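Local structure of iron transport multicopper oxidase FET3 (Saccharomyces cerevisiae, 1ZPU) at residues 324-327 and 331-334; 152-157 and 465-470; 202-207 and 286-291; 178-181 and 187-190. The protein oxidises Fe(2+) to Fe(3+) with dioxygen by means of four copper ions, for high-affinity iron uptake into the yeast cell, and also oxidises cuprous ions. One frame throughout, in Å; residues are numbered along the deposited sequence.

Interaction 1 of 4, residues 324-327 and 331-334; sequences MDNL and VNYA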
loop_
_atom_site.group_PDB
_atom_site.type_symbol
_atom_site.label_atom_id
_atom_site.label_comp_id
_atom_site.label_asym_id
_atom_site.label_seq_id
_atom_site.Cartn_x
_atom_site.Cartn_y
_atom_site.Cartn_z
ATOM N N MET A 324 2.128 -12.001 -15.578
ATOM C CA MET A 324 2.616 -10.966 -16.478
ATOM C C MET A 324 2.596 -11.517 -17.898
ATOM O O MET A 324 2.952 -12.680 -18.115
ATOM C CB MET A 324 4.040 -10.554 -16.084
ATOM C CG MET A 324 4.142 -9.359 -15.119
ATOM S SD MET A 324 3.109 -9.525 -13.650
ATOM C CE MET A 324 3.803 -8.208 -12.646
ATOM N N ASP A 325 2.171 -10.698 -18.857
ATOM C CA ASP A 325 2.183 -11.108 -20.273
ATOM C C ASP A 325 2.237 -9.942 -21.256
ATOM O O ASP A 325 1.839 -8.826 -20.928
ATOM C CB ASP A 325 0.977 -11.981 -20.600
ATOM C CG ASP A 325 1.198 -12.811 -21.839
ATOM O OD1 ASP A 325 0.215 -13.187 -22.518
ATOM O OD2 ASP A 325 2.376 -13.085 -22.140
ATOM N N ASN A 326 2.723 -10.217 -22.462
ATOM C CA ASN A 326 2.829 -9.202 -23.517
ATOM C C ASN A 326 1.549 -9.052 -24.338
ATOM O O ASN A 326 0.898 -10.042 -24.676
ATOM C CB ASN A 326 4.017 -9.514 -24.436
ATOM C CG ASN A 326 5.352 -9.332 -23.739
ATOM O OD1 ASN A 326 5.685 -8.237 -23.289
ATOM N ND2 ASN A 326 6.122 -10.408 -23.638
ATOM N N LEU A 327 1.195 -7.811 -24.657
ATOM C CA LEU A 327 0.048 -7.537 -25.525
ATOM C C LEU A 327 0.459 -7.086 -26.952
ATOM O O LEU A 327 1.653 -6.992 -27.276
ATOM C CB LEU A 327 -0.903 -6.520 -24.865
ATOM C CG LEU A 327 -1.683 -6.875 -23.589
ATOM C CD1 LEU A 327 -2.587 -5.735 -23.207
ATOM C CD2 LEU A 327 -2.507 -8.123 -23.750
ATOM N N VAL A 331 4.291 -4.309 -25.305
ATOM C CA VAL A 331 4.689 -4.033 -23.927
ATOM C C VAL A 331 4.123 -5.076 -22.969
ATOM O O VAL A 331 3.138 -5.752 -23.276
ATOM C CB VAL A 331 4.372 -2.565 -23.466
ATOM C CG1 VAL A 331 4.253 -1.616 -24.652
ATOM C CG2 VAL A 331 3.131 -2.496 -22.591
ATOM N N ASN A 332 4.763 -5.201 -21.812
ATOM C CA ASN A 332 4.408 -6.211 -20.832
ATOM C C ASN A 332 3.459 -5.689 -19.743
ATOM O O ASN A 332 3.803 -4.774 -18.994
ATOM C CB ASN A 332 5.680 -6.791 -20.220
ATOM C CG ASN A 332 5.415 -8.008 -19.374
ATOM O OD1 ASN A 332 5.415 -7.934 -18.141
ATOM N ND2 ASN A 332 5.186 -9.138 -20.025
ATOM N N TYR A 333 2.272 -6.287 -19.670
ATOM C CA TYR A 333 1.249 -5.903 -18.706
ATOM C C TYR A 333 1.074 -6.937 -17.591
ATOM O O TYR A 333 1.559 -8.076 -17.697
ATOM C CB TYR A 333 -0.080 -5.684 -19.423
ATOM C CG TYR A 333 -0.111 -4.444 -20.290
ATOM C CD1 TYR A 333 0.094 -4.524 -21.664
ATOM C CD2 TYR A 333 -0.340 -3.188 -19.733
ATOM C CE1 TYR A 333 0.055 -3.391 -22.467
ATOM C CE2 TYR A 333 -0.371 -2.052 -20.518
ATOM C CZ TYR A 333 -0.173 -2.153 -21.889
ATOM O OH TYR A 333 -0.198 -1.013 -22.671
ATOM N N ALA A 334 0.385 -6.533 -16.524
ATOM C CA ALA A 334 0.041 -7.432 -15.429
ATOM C C ALA A 334 -1.451 -7.748 -15.447
ATOM O O ALA A 334 -2.272 -6.879 -15.748
ATOM C CB ALA A 334 0.421 -6.819 -14.132
#

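Interaction 2 of 4, residues 152-157 and 465-470; sequences KSFMSV and IEWHLL. With CU1 (copper (I) ion), chain B.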
loop_
_atom_site.group_PDB
_atom_site.type_symbol
_atom_site.label_atom_id
_atom_site.label_comp_id
_atom_site.label_asym_id
_atom_site.label_seq_id
_atom_site.Cartn_x
_atom_site.Cartn_y
_atom_site.Cartn_z
ATOM N N LYS A 152 9.118 5.440 -19.156
ATOM C CA LYS A 152 9.296 5.474 -20.602
ATOM C C LYS A 152 9.980 4.220 -21.103
ATOM O O LYS A 152 9.626 3.694 -22.163
ATOM C CB LYS A 152 10.117 6.691 -21.020
ATOM C CG LYS A 152 9.400 8.001 -20.892
ATOM C CD LYS A 152 10.399 9.128 -20.954
ATOM C CE LYS A 152 9.779 10.443 -20.519
ATOM N NZ LYS A 152 10.623 11.567 -21.035
ATOM N N SER A 153 10.966 3.755 -20.346
ATOM C CA SER A 153 11.667 2.527 -20.707
ATOM C C SER A 153 11.151 1.300 -19.949
ATOM O O SER A 153 11.502 0.180 -20.303
ATOM C CB SER A 153 13.186 2.669 -20.570
ATOM O OG SER A 153 13.529 3.178 -19.296
ATOM N N PHE A 154 10.314 1.496 -18.932
ATOM C CA PHE A 154 9.696 0.359 -18.245
ATOM C C PHE A 154 8.545 -0.240 -19.041
ATOM O O PHE A 154 8.479 -1.450 -19.237
ATOM C CB PHE A 154 9.182 0.739 -16.861
ATOM C CG PHE A 154 8.416 -0.354 -16.189
ATOM C CD1 PHE A 154 8.983 -1.625 -16.031
ATOM C CD2 PHE A 154 7.136 -0.117 -15.695
ATOM C CE1 PHE A 154 8.280 -2.652 -15.400
ATOM C CE2 PHE A 154 6.418 -1.126 -15.051
ATOM C CZ PHE A 154 6.986 -2.401 -14.904
ATOM N N MET A 155 7.619 0.613 -19.455
ATOM C CA MET A 155 6.490 0.202 -20.258
ATOM C C MET A 155 6.872 0.436 -21.716
ATOM O O MET A 155 6.470 1.429 -22.326
ATOM C CB MET A 155 5.263 1.024 -19.877
ATOM C CG MET A 155 4.013 0.191 -19.675
ATOM S SD MET A 155 3.926 -0.496 -18.008
ATOM C CE MET A 155 3.505 1.003 -17.145
ATOM N N SER A 156 7.661 -0.482 -22.262
ATOM C CA SER A 156 8.353 -0.257 -23.518
ATOM C C SER A 156 8.513 -1.567 -24.266
ATOM O O SER A 156 8.591 -2.624 -23.637
ATOM C CB SER A 156 9.738 0.340 -23.227
ATOM O OG SER A 156 10.504 0.474 -24.413
ATOM N N VAL A 157 8.583 -1.492 -25.597
ATOM C CA VAL A 157 8.878 -2.659 -26.422
ATOM C C VAL A 157 10.308 -3.154 -26.223
ATOM O O VAL A 157 10.616 -4.293 -26.550
ATOM C CB VAL A 157 8.665 -2.390 -27.924
ATOM C CG1 VAL A 157 7.209 -2.501 -28.283
ATOM C CG2 VAL A 157 9.225 -1.035 -28.317
ATOM N N ILE A 465 3.220 -2.728 -5.433
ATOM C CA ILE A 465 4.449 -2.417 -6.123
ATOM C C ILE A 465 4.071 -1.498 -7.255
ATOM O O ILE A 465 3.366 -1.895 -8.179
ATOM C CB ILE A 465 5.136 -3.665 -6.693
ATOM C CG1 ILE A 465 5.787 -4.487 -5.568
ATOM C CG2 ILE A 465 6.178 -3.257 -7.768
ATOM C CD1 ILE A 465 6.232 -5.879 -5.995
ATOM N N GLU A 466 4.547 -0.266 -7.179
ATOM C CA GLU A 466 4.125 0.782 -8.085
ATOM C C GLU A 466 4.234 0.409 -9.559
ATOM O O GLU A 466 3.355 0.747 -10.365
ATOM C CB GLU A 466 4.907 2.044 -7.763
ATOM C CG GLU A 466 4.263 2.835 -6.625
ATOM C CD GLU A 466 2.998 3.582 -7.084
ATOM O OE1 GLU A 466 3.145 4.560 -7.872
ATOM O OE2 GLU A 466 1.873 3.183 -6.660
ATOM N N TRP A 467 5.306 -0.301 -9.902
ATOM C CA TRP A 467 5.515 -0.760 -11.267
ATOM C C TRP A 467 4.413 -1.717 -11.711
ATOM O O TRP A 467 3.947 -1.642 -12.843
ATOM C CB TRP A 467 6.886 -1.411 -11.396
ATOM C CG TRP A 467 7.992 -0.574 -10.796
ATOM C CD1 TRP A 467 8.786 -0.904 -9.732
ATOM C CD2 TRP A 467 8.420 0.734 -11.230
ATOM N NE1 TRP A 467 9.687 0.114 -9.487
ATOM C CE2 TRP A 467 9.478 1.129 -10.384
ATOM C CE3 TRP A 467 8.010 1.600 -12.253
ATOM C CZ2 TRP A 467 10.133 2.350 -10.523
ATOM C CZ3 TRP A 467 8.652 2.817 -12.393
ATOM C CH2 TRP A 467 9.708 3.184 -11.528
ATOM N N HIS A 468 3.981 -2.596 -10.814
ATOM C CA HIS A 468 2.979 -3.579 -11.157
ATOM C C HIS A 468 1.578 -2.961 -11.256
ATOM O O HIS A 468 0.743 -3.395 -12.073
ATOM C CB HIS A 468 3.025 -4.758 -10.185
ATOM C CG HIS A 468 4.342 -5.479 -10.175
ATOM N ND1 HIS A 468 4.674 -6.412 -9.214
ATOM C CD2 HIS A 468 5.415 -5.390 -10.995
ATOM C CE1 HIS A 468 5.888 -6.871 -9.448
ATOM N NE2 HIS A 468 6.360 -6.265 -10.519
ATOM N N LEU A 469 1.328 -1.948 -10.429
ATOM C CA LEU A 469 0.096 -1.185 -10.519
ATOM C C LEU A 469 0.046 -0.422 -11.847
ATOM O O LEU A 469 -1.008 -0.324 -12.470
ATOM C CB LEU A 469 -0.018 -0.239 -9.341
ATOM C CG LEU A 469 -1.294 0.591 -9.201
ATOM C CD1 LEU A 469 -2.563 -0.281 -9.051
ATOM C CD2 LEU A 469 -1.113 1.562 -8.029
ATOM N N LEU A 470 1.194 0.095 -12.284
ATOM C CA LEU A 470 1.318 0.713 -13.610
ATOM C C LEU A 470 1.057 -0.278 -14.721
ATOM O O LEU A 470 0.502 0.095 -15.765
ATOM C CB LEU A 470 2.694 1.347 -13.808
ATOM C CG LEU A 470 2.782 2.780 -13.294
ATOM C CD1 LEU A 470 4.224 3.153 -12.979
ATOM C CD2 LEU A 470 2.158 3.756 -14.296
HETATM CU CU CU1 B . 3.315 -7.140 -7.811
#

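Interaction 3 of 4, residues 202-207 and 286-291; sequences YFWIED and TQNYVD. With NAG (2-acetamido-2-deoxy-beta-D-glucopyranose), chain L; NAG (2-acetamido-2-deoxy-beta-D-glucopyranose), chain C.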
loop_
_atom_site.group_PDB
_atom_site.type_symbol
_atom_site.label_atom_id
_atom_site.label_comp_id
_atom_site.label_asym_id
_atom_site.label_seq_id
_atom_site.Cartn_x
_atom_site.Cartn_y
_atom_site.Cartn_z
ATOM N N TYR A 202 14.339 -6.592 4.679
ATOM C CA TYR A 202 14.542 -7.223 5.971
ATOM C C TYR A 202 15.021 -6.143 6.912
ATOM O O TYR A 202 15.785 -5.250 6.517
ATOM C CB TYR A 202 15.576 -8.334 5.914
ATOM C CG TYR A 202 15.283 -9.416 4.927
ATOM C CD1 TYR A 202 15.723 -9.300 3.613
ATOM C CD2 TYR A 202 14.588 -10.572 5.304
ATOM C CE1 TYR A 202 15.476 -10.291 2.691
ATOM C CE2 TYR A 202 14.331 -11.583 4.387
ATOM C CZ TYR A 202 14.781 -11.433 3.075
ATOM O OH TYR A 202 14.549 -12.399 2.115
ATOM N N PHE A 203 14.568 -6.211 8.153
ATOM C CA PHE A 203 14.940 -5.223 9.134
ATOM C C PHE A 203 15.321 -5.883 10.439
ATOM O O PHE A 203 14.609 -6.778 10.911
ATOM C CB PHE A 203 13.785 -4.267 9.380
ATOM C CG PHE A 203 14.088 -3.216 10.394
ATOM C CD1 PHE A 203 14.673 -2.017 10.006
ATOM C CD2 PHE A 203 13.799 -3.427 11.744
ATOM C CE1 PHE A 203 14.955 -1.038 10.939
ATOM C CE2 PHE A 203 14.080 -2.468 12.685
ATOM C CZ PHE A 203 14.668 -1.270 12.290
ATOM N N TRP A 204 16.426 -5.426 11.029
ATOM C CA TRP A 204 16.837 -5.889 12.352
ATOM C C TRP A 204 17.807 -4.945 13.051
ATOM O O TRP A 204 18.447 -4.106 12.409
ATOM C CB TRP A 204 17.427 -7.299 12.289
ATOM C CG TRP A 204 18.789 -7.425 11.658
ATOM C CD1 TRP A 204 19.982 -7.483 12.308
ATOM C CD2 TRP A 204 19.091 -7.554 10.255
ATOM N NE1 TRP A 204 21.014 -7.642 11.407
ATOM C CE2 TRP A 204 20.495 -7.688 10.140
ATOM C CE3 TRP A 204 18.312 -7.566 9.087
ATOM C CZ2 TRP A 204 21.138 -7.838 8.909
ATOM C CZ3 TRP A 204 18.952 -7.708 7.859
ATOM C CH2 TRP A 204 20.355 -7.842 7.782
ATOM N N ILE A 205 17.910 -5.110 14.371
ATOM C CA ILE A 205 18.774 -4.299 15.208
ATOM C C ILE A 205 19.782 -5.231 15.877
ATOM O O ILE A 205 19.394 -6.158 16.581
ATOM C CB ILE A 205 17.949 -3.551 16.276
ATOM C CG1 ILE A 205 16.856 -2.719 15.608
ATOM C CG2 ILE A 205 18.830 -2.675 17.135
ATOM C CD1 ILE A 205 15.831 -2.159 16.575
ATOM N N GLU A 206 21.068 -4.988 15.639
ATOM C CA GLU A 206 22.143 -5.752 16.258
ATOM C C GLU A 206 21.923 -5.878 17.756
ATOM O O GLU A 206 21.691 -4.871 18.434
ATOM C CB GLU A 206 23.488 -5.089 15.974
ATOM C CG GLU A 206 24.667 -5.777 16.600
ATOM C CD GLU A 206 25.952 -4.980 16.476
ATOM O OE1 GLU A 206 26.967 -5.412 17.067
ATOM O OE2 GLU A 206 25.956 -3.924 15.809
ATOM N N ASP A 207 21.959 -7.128 18.239
ATOM C CA ASP A 207 21.837 -7.475 19.665
ATOM C C ASP A 207 20.603 -6.953 20.398
ATOM O O ASP A 207 20.622 -6.844 21.623
ATOM C CB ASP A 207 23.089 -7.052 20.432
ATOM C CG ASP A 207 24.231 -7.992 20.209
ATOM O OD1 ASP A 207 25.251 -7.578 19.593
ATOM O OD2 ASP A 207 24.086 -9.160 20.635
ATOM N N THR A 286 29.750 -0.702 12.827
ATOM C CA THR A 286 29.940 -1.299 11.512
ATOM C C THR A 286 28.700 -2.125 11.148
ATOM O O THR A 286 27.804 -2.279 11.968
ATOM C CB THR A 286 31.138 -2.231 11.555
ATOM O OG1 THR A 286 31.022 -3.090 12.702
ATOM C CG2 THR A 286 32.427 -1.424 11.652
ATOM N N GLN A 287 28.652 -2.665 9.929
ATOM C CA GLN A 287 27.547 -3.529 9.518
ATOM C C GLN A 287 27.438 -4.747 10.411
ATOM O O GLN A 287 28.446 -5.360 10.765
ATOM C CB GLN A 287 27.736 -4.018 8.100
ATOM C CG GLN A 287 26.764 -5.113 7.761
ATOM C CD GLN A 287 26.881 -5.619 6.351
ATOM O OE1 GLN A 287 27.760 -5.206 5.592
ATOM N NE2 GLN A 287 25.988 -6.542 5.988
ATOM N N ASN A 288 26.213 -5.092 10.781
ATOM C CA ASN A 288 25.966 -6.323 11.498
ATOM C C ASN A 288 25.665 -7.470 10.536
ATOM O O ASN A 288 24.617 -7.500 9.878
ATOM C CB ASN A 288 24.828 -6.143 12.503
ATOM C CG ASN A 288 24.599 -7.391 13.357
ATOM O OD1 ASN A 288 23.493 -7.929 13.400
ATOM N ND2 ASN A 288 25.646 -7.849 14.035
ATOM N N TYR A 289 26.603 -8.399 10.445
ATOM C CA TYR A 289 26.460 -9.570 9.600
ATOM C C TYR A 289 25.500 -10.544 10.218
ATOM O O TYR A 289 25.558 -10.821 11.402
ATOM C CB TYR A 289 27.815 -10.223 9.370
ATOM C CG TYR A 289 28.647 -9.388 8.455
ATOM C CD1 TYR A 289 29.931 -8.976 8.805
ATOM C CD2 TYR A 289 28.126 -8.969 7.241
ATOM C CE1 TYR A 289 30.681 -8.181 7.932
ATOM C CE2 TYR A 289 28.851 -8.193 6.381
ATOM C CZ TYR A 289 30.119 -7.790 6.717
ATOM O OH TYR A 289 30.791 -7.003 5.810
ATOM N N VAL A 290 24.600 -11.062 9.413
ATOM C CA VAL A 290 23.601 -11.974 9.916
ATOM C C VAL A 290 23.791 -13.320 9.213
ATOM O O VAL A 290 24.178 -13.381 8.037
ATOM C CB VAL A 290 22.191 -11.365 9.761
ATOM C CG1 VAL A 290 21.399 -12.059 8.682
ATOM C CG2 VAL A 290 21.460 -11.385 11.075
ATOM N N ASP A 291 23.554 -14.397 9.956
ATOM C CA ASP A 291 23.846 -15.743 9.486
ATOM C C ASP A 291 22.801 -16.285 8.511
ATOM O O ASP A 291 23.114 -17.139 7.683
ATOM C CB ASP A 291 23.985 -16.673 10.675
ATOM C CG ASP A 291 24.269 -18.087 10.262
ATOM O OD1 ASP A 291 25.458 -18.415 10.002
ATOM O OD2 ASP A 291 23.291 -18.868 10.184
HETATM C C1 NAG L . 24.811 -8.082 3.424
HETATM C C2 NAG L . 26.282 -8.411 3.198
HETATM C C3 NAG L . 26.577 -9.914 3.108
HETATM C C4 NAG L . 26.090 -10.644 4.339
HETATM C C5 NAG L . 24.599 -10.321 4.424
HETATM C C6 NAG L . 23.968 -10.978 5.649
HETATM C C7 NAG L . 27.916 -7.089 1.962
HETATM C C8 NAG L . 28.466 -6.487 3.225
HETATM N N2 NAG L . 26.749 -7.750 2.008
HETATM O O3 NAG L . 27.962 -10.159 3.035
HETATM O O4 NAG L . 26.378 -12.019 4.157
HETATM O O5 NAG L . 24.356 -8.906 4.490
HETATM O O6 NAG L . 24.462 -10.349 6.810
HETATM O O7 NAG L . 28.566 -6.954 0.925
HETATM C C1 NAG C . 27.000 -12.705 5.282
HETATM C C2 NAG C . 26.467 -14.142 5.323
HETATM C C3 NAG C . 27.111 -15.036 6.398
HETATM C C4 NAG C . 28.636 -14.918 6.469
HETATM C C5 NAG C . 29.049 -13.438 6.334
HETATM C C6 NAG C . 30.565 -13.302 6.211
HETATM C C7 NAG C . 24.206 -14.653 4.584
HETATM C C8 NAG C . 22.758 -14.790 4.960
HETATM N N2 NAG C . 25.028 -14.150 5.502
HETATM O O3 NAG C . 26.741 -16.388 6.184
HETATM O O4 NAG C . 29.082 -15.461 7.708
HETATM O O5 NAG C . 28.417 -12.766 5.234
HETATM O O6 NAG C . 30.882 -12.260 5.312
HETATM O O7 NAG C . 24.584 -14.999 3.471
#

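Interaction 4 of 4, residues 178-181 and 187-190; sequences LTWE and TYLL. With NAG (2-acetamido-2-deoxy-beta-D-glucopyranose), chain G.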
loop_
_atom_site.group_PDB
_atom_site.type_symbol
_atom_site.label_atom_id
_atom_site.label_comp_id
_atom_site.label_asym_id
_atom_site.label_seq_id
_atom_site.Cartn_x
_atom_site.Cartn_y
_atom_site.Cartn_z
ATOM N N LEU A 178 21.567 6.856 9.249
ATOM C CA LEU A 178 20.827 7.635 10.222
ATOM C C LEU A 178 21.239 7.318 11.641
ATOM O O LEU A 178 21.564 6.175 11.974
ATOM C CB LEU A 178 19.351 7.277 10.092
ATOM C CG LEU A 178 18.298 7.964 10.955
ATOM C CD1 LEU A 178 18.183 9.444 10.585
ATOM C CD2 LEU A 178 16.975 7.273 10.750
ATOM N N THR A 179 21.152 8.341 12.478
ATOM C CA THR A 179 21.439 8.250 13.890
ATOM C C THR A 179 20.156 8.205 14.736
ATOM O O THR A 179 19.253 9.042 14.567
ATOM C CB THR A 179 22.276 9.448 14.271
ATOM O OG1 THR A 179 23.595 9.235 13.779
ATOM C CG2 THR A 179 22.312 9.639 15.754
ATOM N N TRP A 180 20.078 7.222 15.634
ATOM C CA TRP A 180 19.016 7.154 16.621
ATOM C C TRP A 180 19.652 7.146 18.007
ATOM O O TRP A 180 20.263 6.155 18.434
ATOM C CB TRP A 180 18.138 5.926 16.379
ATOM C CG TRP A 180 17.053 5.709 17.389
ATOM C CD1 TRP A 180 16.360 6.663 18.067
ATOM C CD2 TRP A 180 16.519 4.458 17.807
ATOM N NE1 TRP A 180 15.432 6.087 18.893
ATOM C CE2 TRP A 180 15.500 4.730 18.749
ATOM C CE3 TRP A 180 16.809 3.124 17.488
ATOM C CZ2 TRP A 180 14.770 3.721 19.388
ATOM C CZ3 TRP A 180 16.076 2.105 18.126
ATOM C CH2 TRP A 180 15.068 2.418 19.066
ATOM N N GLU A 181 19.528 8.276 18.692
ATOM C CA GLU A 181 20.099 8.450 20.032
ATOM C C GLU A 181 19.169 7.878 21.095
ATOM O O GLU A 181 18.035 8.331 21.234
ATOM C CB GLU A 181 20.296 9.933 20.325
ATOM C CG GLU A 181 20.900 10.722 19.188
ATOM C CD GLU A 181 21.797 11.828 19.700
ATOM O OE1 GLU A 181 22.982 11.854 19.290
ATOM O OE2 GLU A 181 21.330 12.656 20.530
ATOM N N THR A 187 12.077 1.465 27.307
ATOM C CA THR A 187 11.247 0.777 26.340
ATOM C C THR A 187 10.764 1.789 25.312
ATOM O O THR A 187 10.080 2.760 25.654
ATOM C CB THR A 187 10.030 0.095 27.002
ATOM O OG1 THR A 187 10.476 -0.935 27.894
ATOM C CG2 THR A 187 9.110 -0.520 25.948
ATOM N N TYR A 188 11.129 1.561 24.053
ATOM C CA TYR A 188 10.705 2.413 22.946
ATOM C C TYR A 188 9.626 1.734 22.138
ATOM O O TYR A 188 9.731 0.542 21.826
ATOM C CB TYR A 188 11.883 2.735 22.034
ATOM C CG TYR A 188 12.842 3.730 22.618
ATOM C CD1 TYR A 188 13.839 3.327 23.513
ATOM C CD2 TYR A 188 12.758 5.083 22.287
ATOM C CE1 TYR A 188 14.733 4.261 24.057
ATOM C CE2 TYR A 188 13.635 6.018 22.826
ATOM C CZ TYR A 188 14.618 5.603 23.704
ATOM O OH TYR A 188 15.488 6.523 24.234
ATOM N N LEU A 189 8.579 2.481 21.806
ATOM C CA LEU A 189 7.629 2.031 20.790
ATOM C C LEU A 189 8.148 2.487 19.415
ATOM O O LEU A 189 8.228 3.683 19.115
ATOM C CB LEU A 189 6.217 2.548 21.070
ATOM C CG LEU A 189 5.090 1.961 20.214
ATOM C CD1 LEU A 189 4.689 0.590 20.703
ATOM C CD2 LEU A 189 3.882 2.872 20.185
ATOM N N LEU A 190 8.528 1.515 18.600
ATOM C CA LEU A 190 9.149 1.791 17.333
ATOM C C LEU A 190 8.184 1.390 16.219
ATOM O O LEU A 190 7.877 0.206 16.053
ATOM C CB LEU A 190 10.461 1.003 17.259
ATOM C CG LEU A 190 11.564 1.394 16.282
ATOM C CD1 LEU A 190 12.759 0.498 16.491
ATOM C CD2 LEU A 190 11.092 1.275 14.871
HETATM C C1 NAG G . 12.122 9.284 11.735
HETATM C C2 NAG G . 12.719 9.681 13.089
HETATM C C3 NAG G . 11.647 9.683 14.171
HETATM C C4 NAG G . 10.389 10.462 13.770
HETATM C C5 NAG G . 9.948 10.026 12.388
HETATM C C6 NAG G . 8.878 10.993 11.931
HETATM C C7 NAG G . 15.004 9.211 13.833
HETATM C C8 NAG G . 15.961 8.224 14.464
HETATM N N2 NAG G . 13.800 8.786 13.450
HETATM O O3 NAG G . 12.188 10.272 15.321
HETATM O O4 NAG G . 9.285 10.156 14.606
HETATM O O5 NAG G . 11.015 10.121 11.483
HETATM O O6 NAG G . 8.335 10.597 10.697
HETATM O O7 NAG G . 15.357 10.379 13.687
#

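Interaction 1 of 4, residues 324-327 and 331-334
Leu327 packs its CG and CD1 against the CD1/CE1 side of the Tyr333 ring, approaching it obliquely while the two side chains cross at about a right angle, with Leu327 CG 3.5 Å from Tyr333 CD1. The two residues sit near the turn of a beta hairpin whose antiparallel strands, 316-326 and 332-336, lie at one edge of a sheet of the third cupredoxin domain, 332-336 being outermost. Asp325 and Tyr333 form the hydrogen-bonded pair: Asp325 N donates to Tyr333 O at 2.9 Å, and Tyr333 N returns a bond of equal length to Asp325 O. Leu327 N reaches Val331 O at 3.1 Å, with an N-H...O angle of 166°, so the ladder continues to the turn. Tyr333 suits this end because its ring can pack on leucine while its hydroxyl is hydrogen-bonded to Asn329 in the turn. On the other face, Met324, Asn326, Asn332 and Ala334 point the same way. Small Ala334 lets the flexible thioether fold over it, and the Met324 side chain, bent at chi2 (51°), comes within about 5 Å of the type 1 copper. Met324 SD lies 3.8 Å from Ala334 CB, while Met324 CG rests 3.6 Å from Asn332 OD1.

Interaction 2 of 4, residues 152-157 and 465-470
Apolar and aromatic packing joins Phe154 and Met155, at the C-terminal end of helix 147-154 in the second cupredoxin domain, to Trp467 and Leu470 on the short helix 466-470 of the third, the helix that carries a type 1 copper ligand. Trp467 turns the edge of its six-membered ring toward the face of Phe154 in a T-shaped pair, with centroids 5.5 Å apart and planes at 66°. Phe154 extends CG anti to its backbone N (chi1 174°), which carries the far end of the ring to the copper helix. There Phe154 CZ touches Trp467 CB at 3.6 Å, and the Trp467 carbonyl oxygen lies near the phenyl plane, at its edge. Met155, bent at chi2 and chi3, curls its methyl group inward, Met155 CE lying 3.5 Å from Leu470 CB; an unbranched thioether adapts well to such a helix surface. Trp467 also suits a domain interface, since its NE1 is hydrogen-bonded to Tyr143 OH. One residue on, His468 ND1 binds copper at 2.1 Å, together with Cys463 and His392. Ile465 CG2 sits 3.7 Å above the centre of the imidazole, whose NE2 is hydrogen-bonded to Glu164. Between the two segments the chemistry is thus apolar and aromatic, while polar bonds from Trp467 and His468 run beside it, so the copper helix is probably held by both.

Interaction 3 of 4, residues 202-207 and 286-291
Trp204, Asn288 and Val290 form the close part of this contact, Asn288 meeting the indole edge and Val290 one face. Trp204 NE1 donates to Asn288 OD1 at 3.2 Å; the acceptor lies in the ring plane and the N-H points at a lone pair of OD1, in the carbonyl plane, although the N-H...O angle is only 144°. Val290 CG2 makes a CH-pi contact 4.1 Å from the centroid of the five-membered ring, and Val290 CB lies 3.8 Å from Trp204 CZ2. A broad indole fits here because it offers an apolar face and one N-H together. Beside it the Asn288 amide stacks on the Glu206 carboxylate, the planes 4° apart; Glu206 OE2 is hydrogen-bonded to the backbone of Ala251. The outer side of the loop is looser: exposed Tyr289 and Asp291 face sugar. Val290 N donates to O6 of one N-acetylglucosamine (chain L) at 2.7 Å, and Val290 O accepts from N2 of the next (chain C) at 2.8 Å, so the glycan carried on Asn271 grips both backbone polar atoms of Val290. An irregular segment following strand 271-277 is in this way pinned to strand 201-205, at a glycosylated flank of the second cupredoxin domain.

Interaction 4 of 4, residues 178-181 and 187-190
Trp180 reaches all the way across to Tyr188 from a strand that is not its neighbour: the axes of strand segments 179-181 and 187-190 stay 12.2 Å apart, and only side chains close the distance. The two strands belong to the opposing sheets of the beta sandwich in the second cupredoxin domain, 179-181 being an outermost strand of one sheet and 187-194 an inner strand of the other. A trans chi1 of 177° swings the indole into the interior, where it presents its benzo edge. Trp180 CZ2 stands over one face of the Tyr188 ring, offset toward the rim and 3.8 Å from Tyr188 CG. The pair is T-shaped, with centroids 5.3 Å apart and planes at 82°. Leu190, two residues on and on the same side of its strand, adds an aliphatic contact: its CD1 is 4.0 Å from Trp180 CH2. Tryptophan suits the place by its length, and tyrosine because its hydroxyl can be hydrogen-bonded to Gln183 N while its ring stays inside. Near the root of the indole, Trp180 CB meets the acetyl methyl C8 of an N-acetylglucosamine at 3.7 Å; this sugar is also hydrogen-bonded to Asp35 in the first domain. The sheets are therefore joined here by dispersion and by the attraction of C-H edges to a pi face, with the tyrosine's polar end tied to Gln183 in the connecting loop.

How the interactions relate
Interactions 1 and 2, both partly buried, share one neighbourhood around the type 1 copper: Met324 CE packs 3.6 Å from His468 CD2, and Val331 lies against Met155. Interactions 3 and 4 lie in the second cupredoxin domain, their nearest atoms about 13 Å or more from the first two contacts, and they meet where Ile205 CD1 touches Leu190 CD1. Only interaction 1 joins strands through a backbone ladder; interaction 2 crosses between domains. Interaction 4 is the most buried. Both 3 and 4 border glycans, but in 3 the sugars hydrogen-bond to a contact residue, whereas in 4 a sugar methyl packs near the indole. T-shaped pairs recur in 2 and 4, at a domain interface and inside a sandwich.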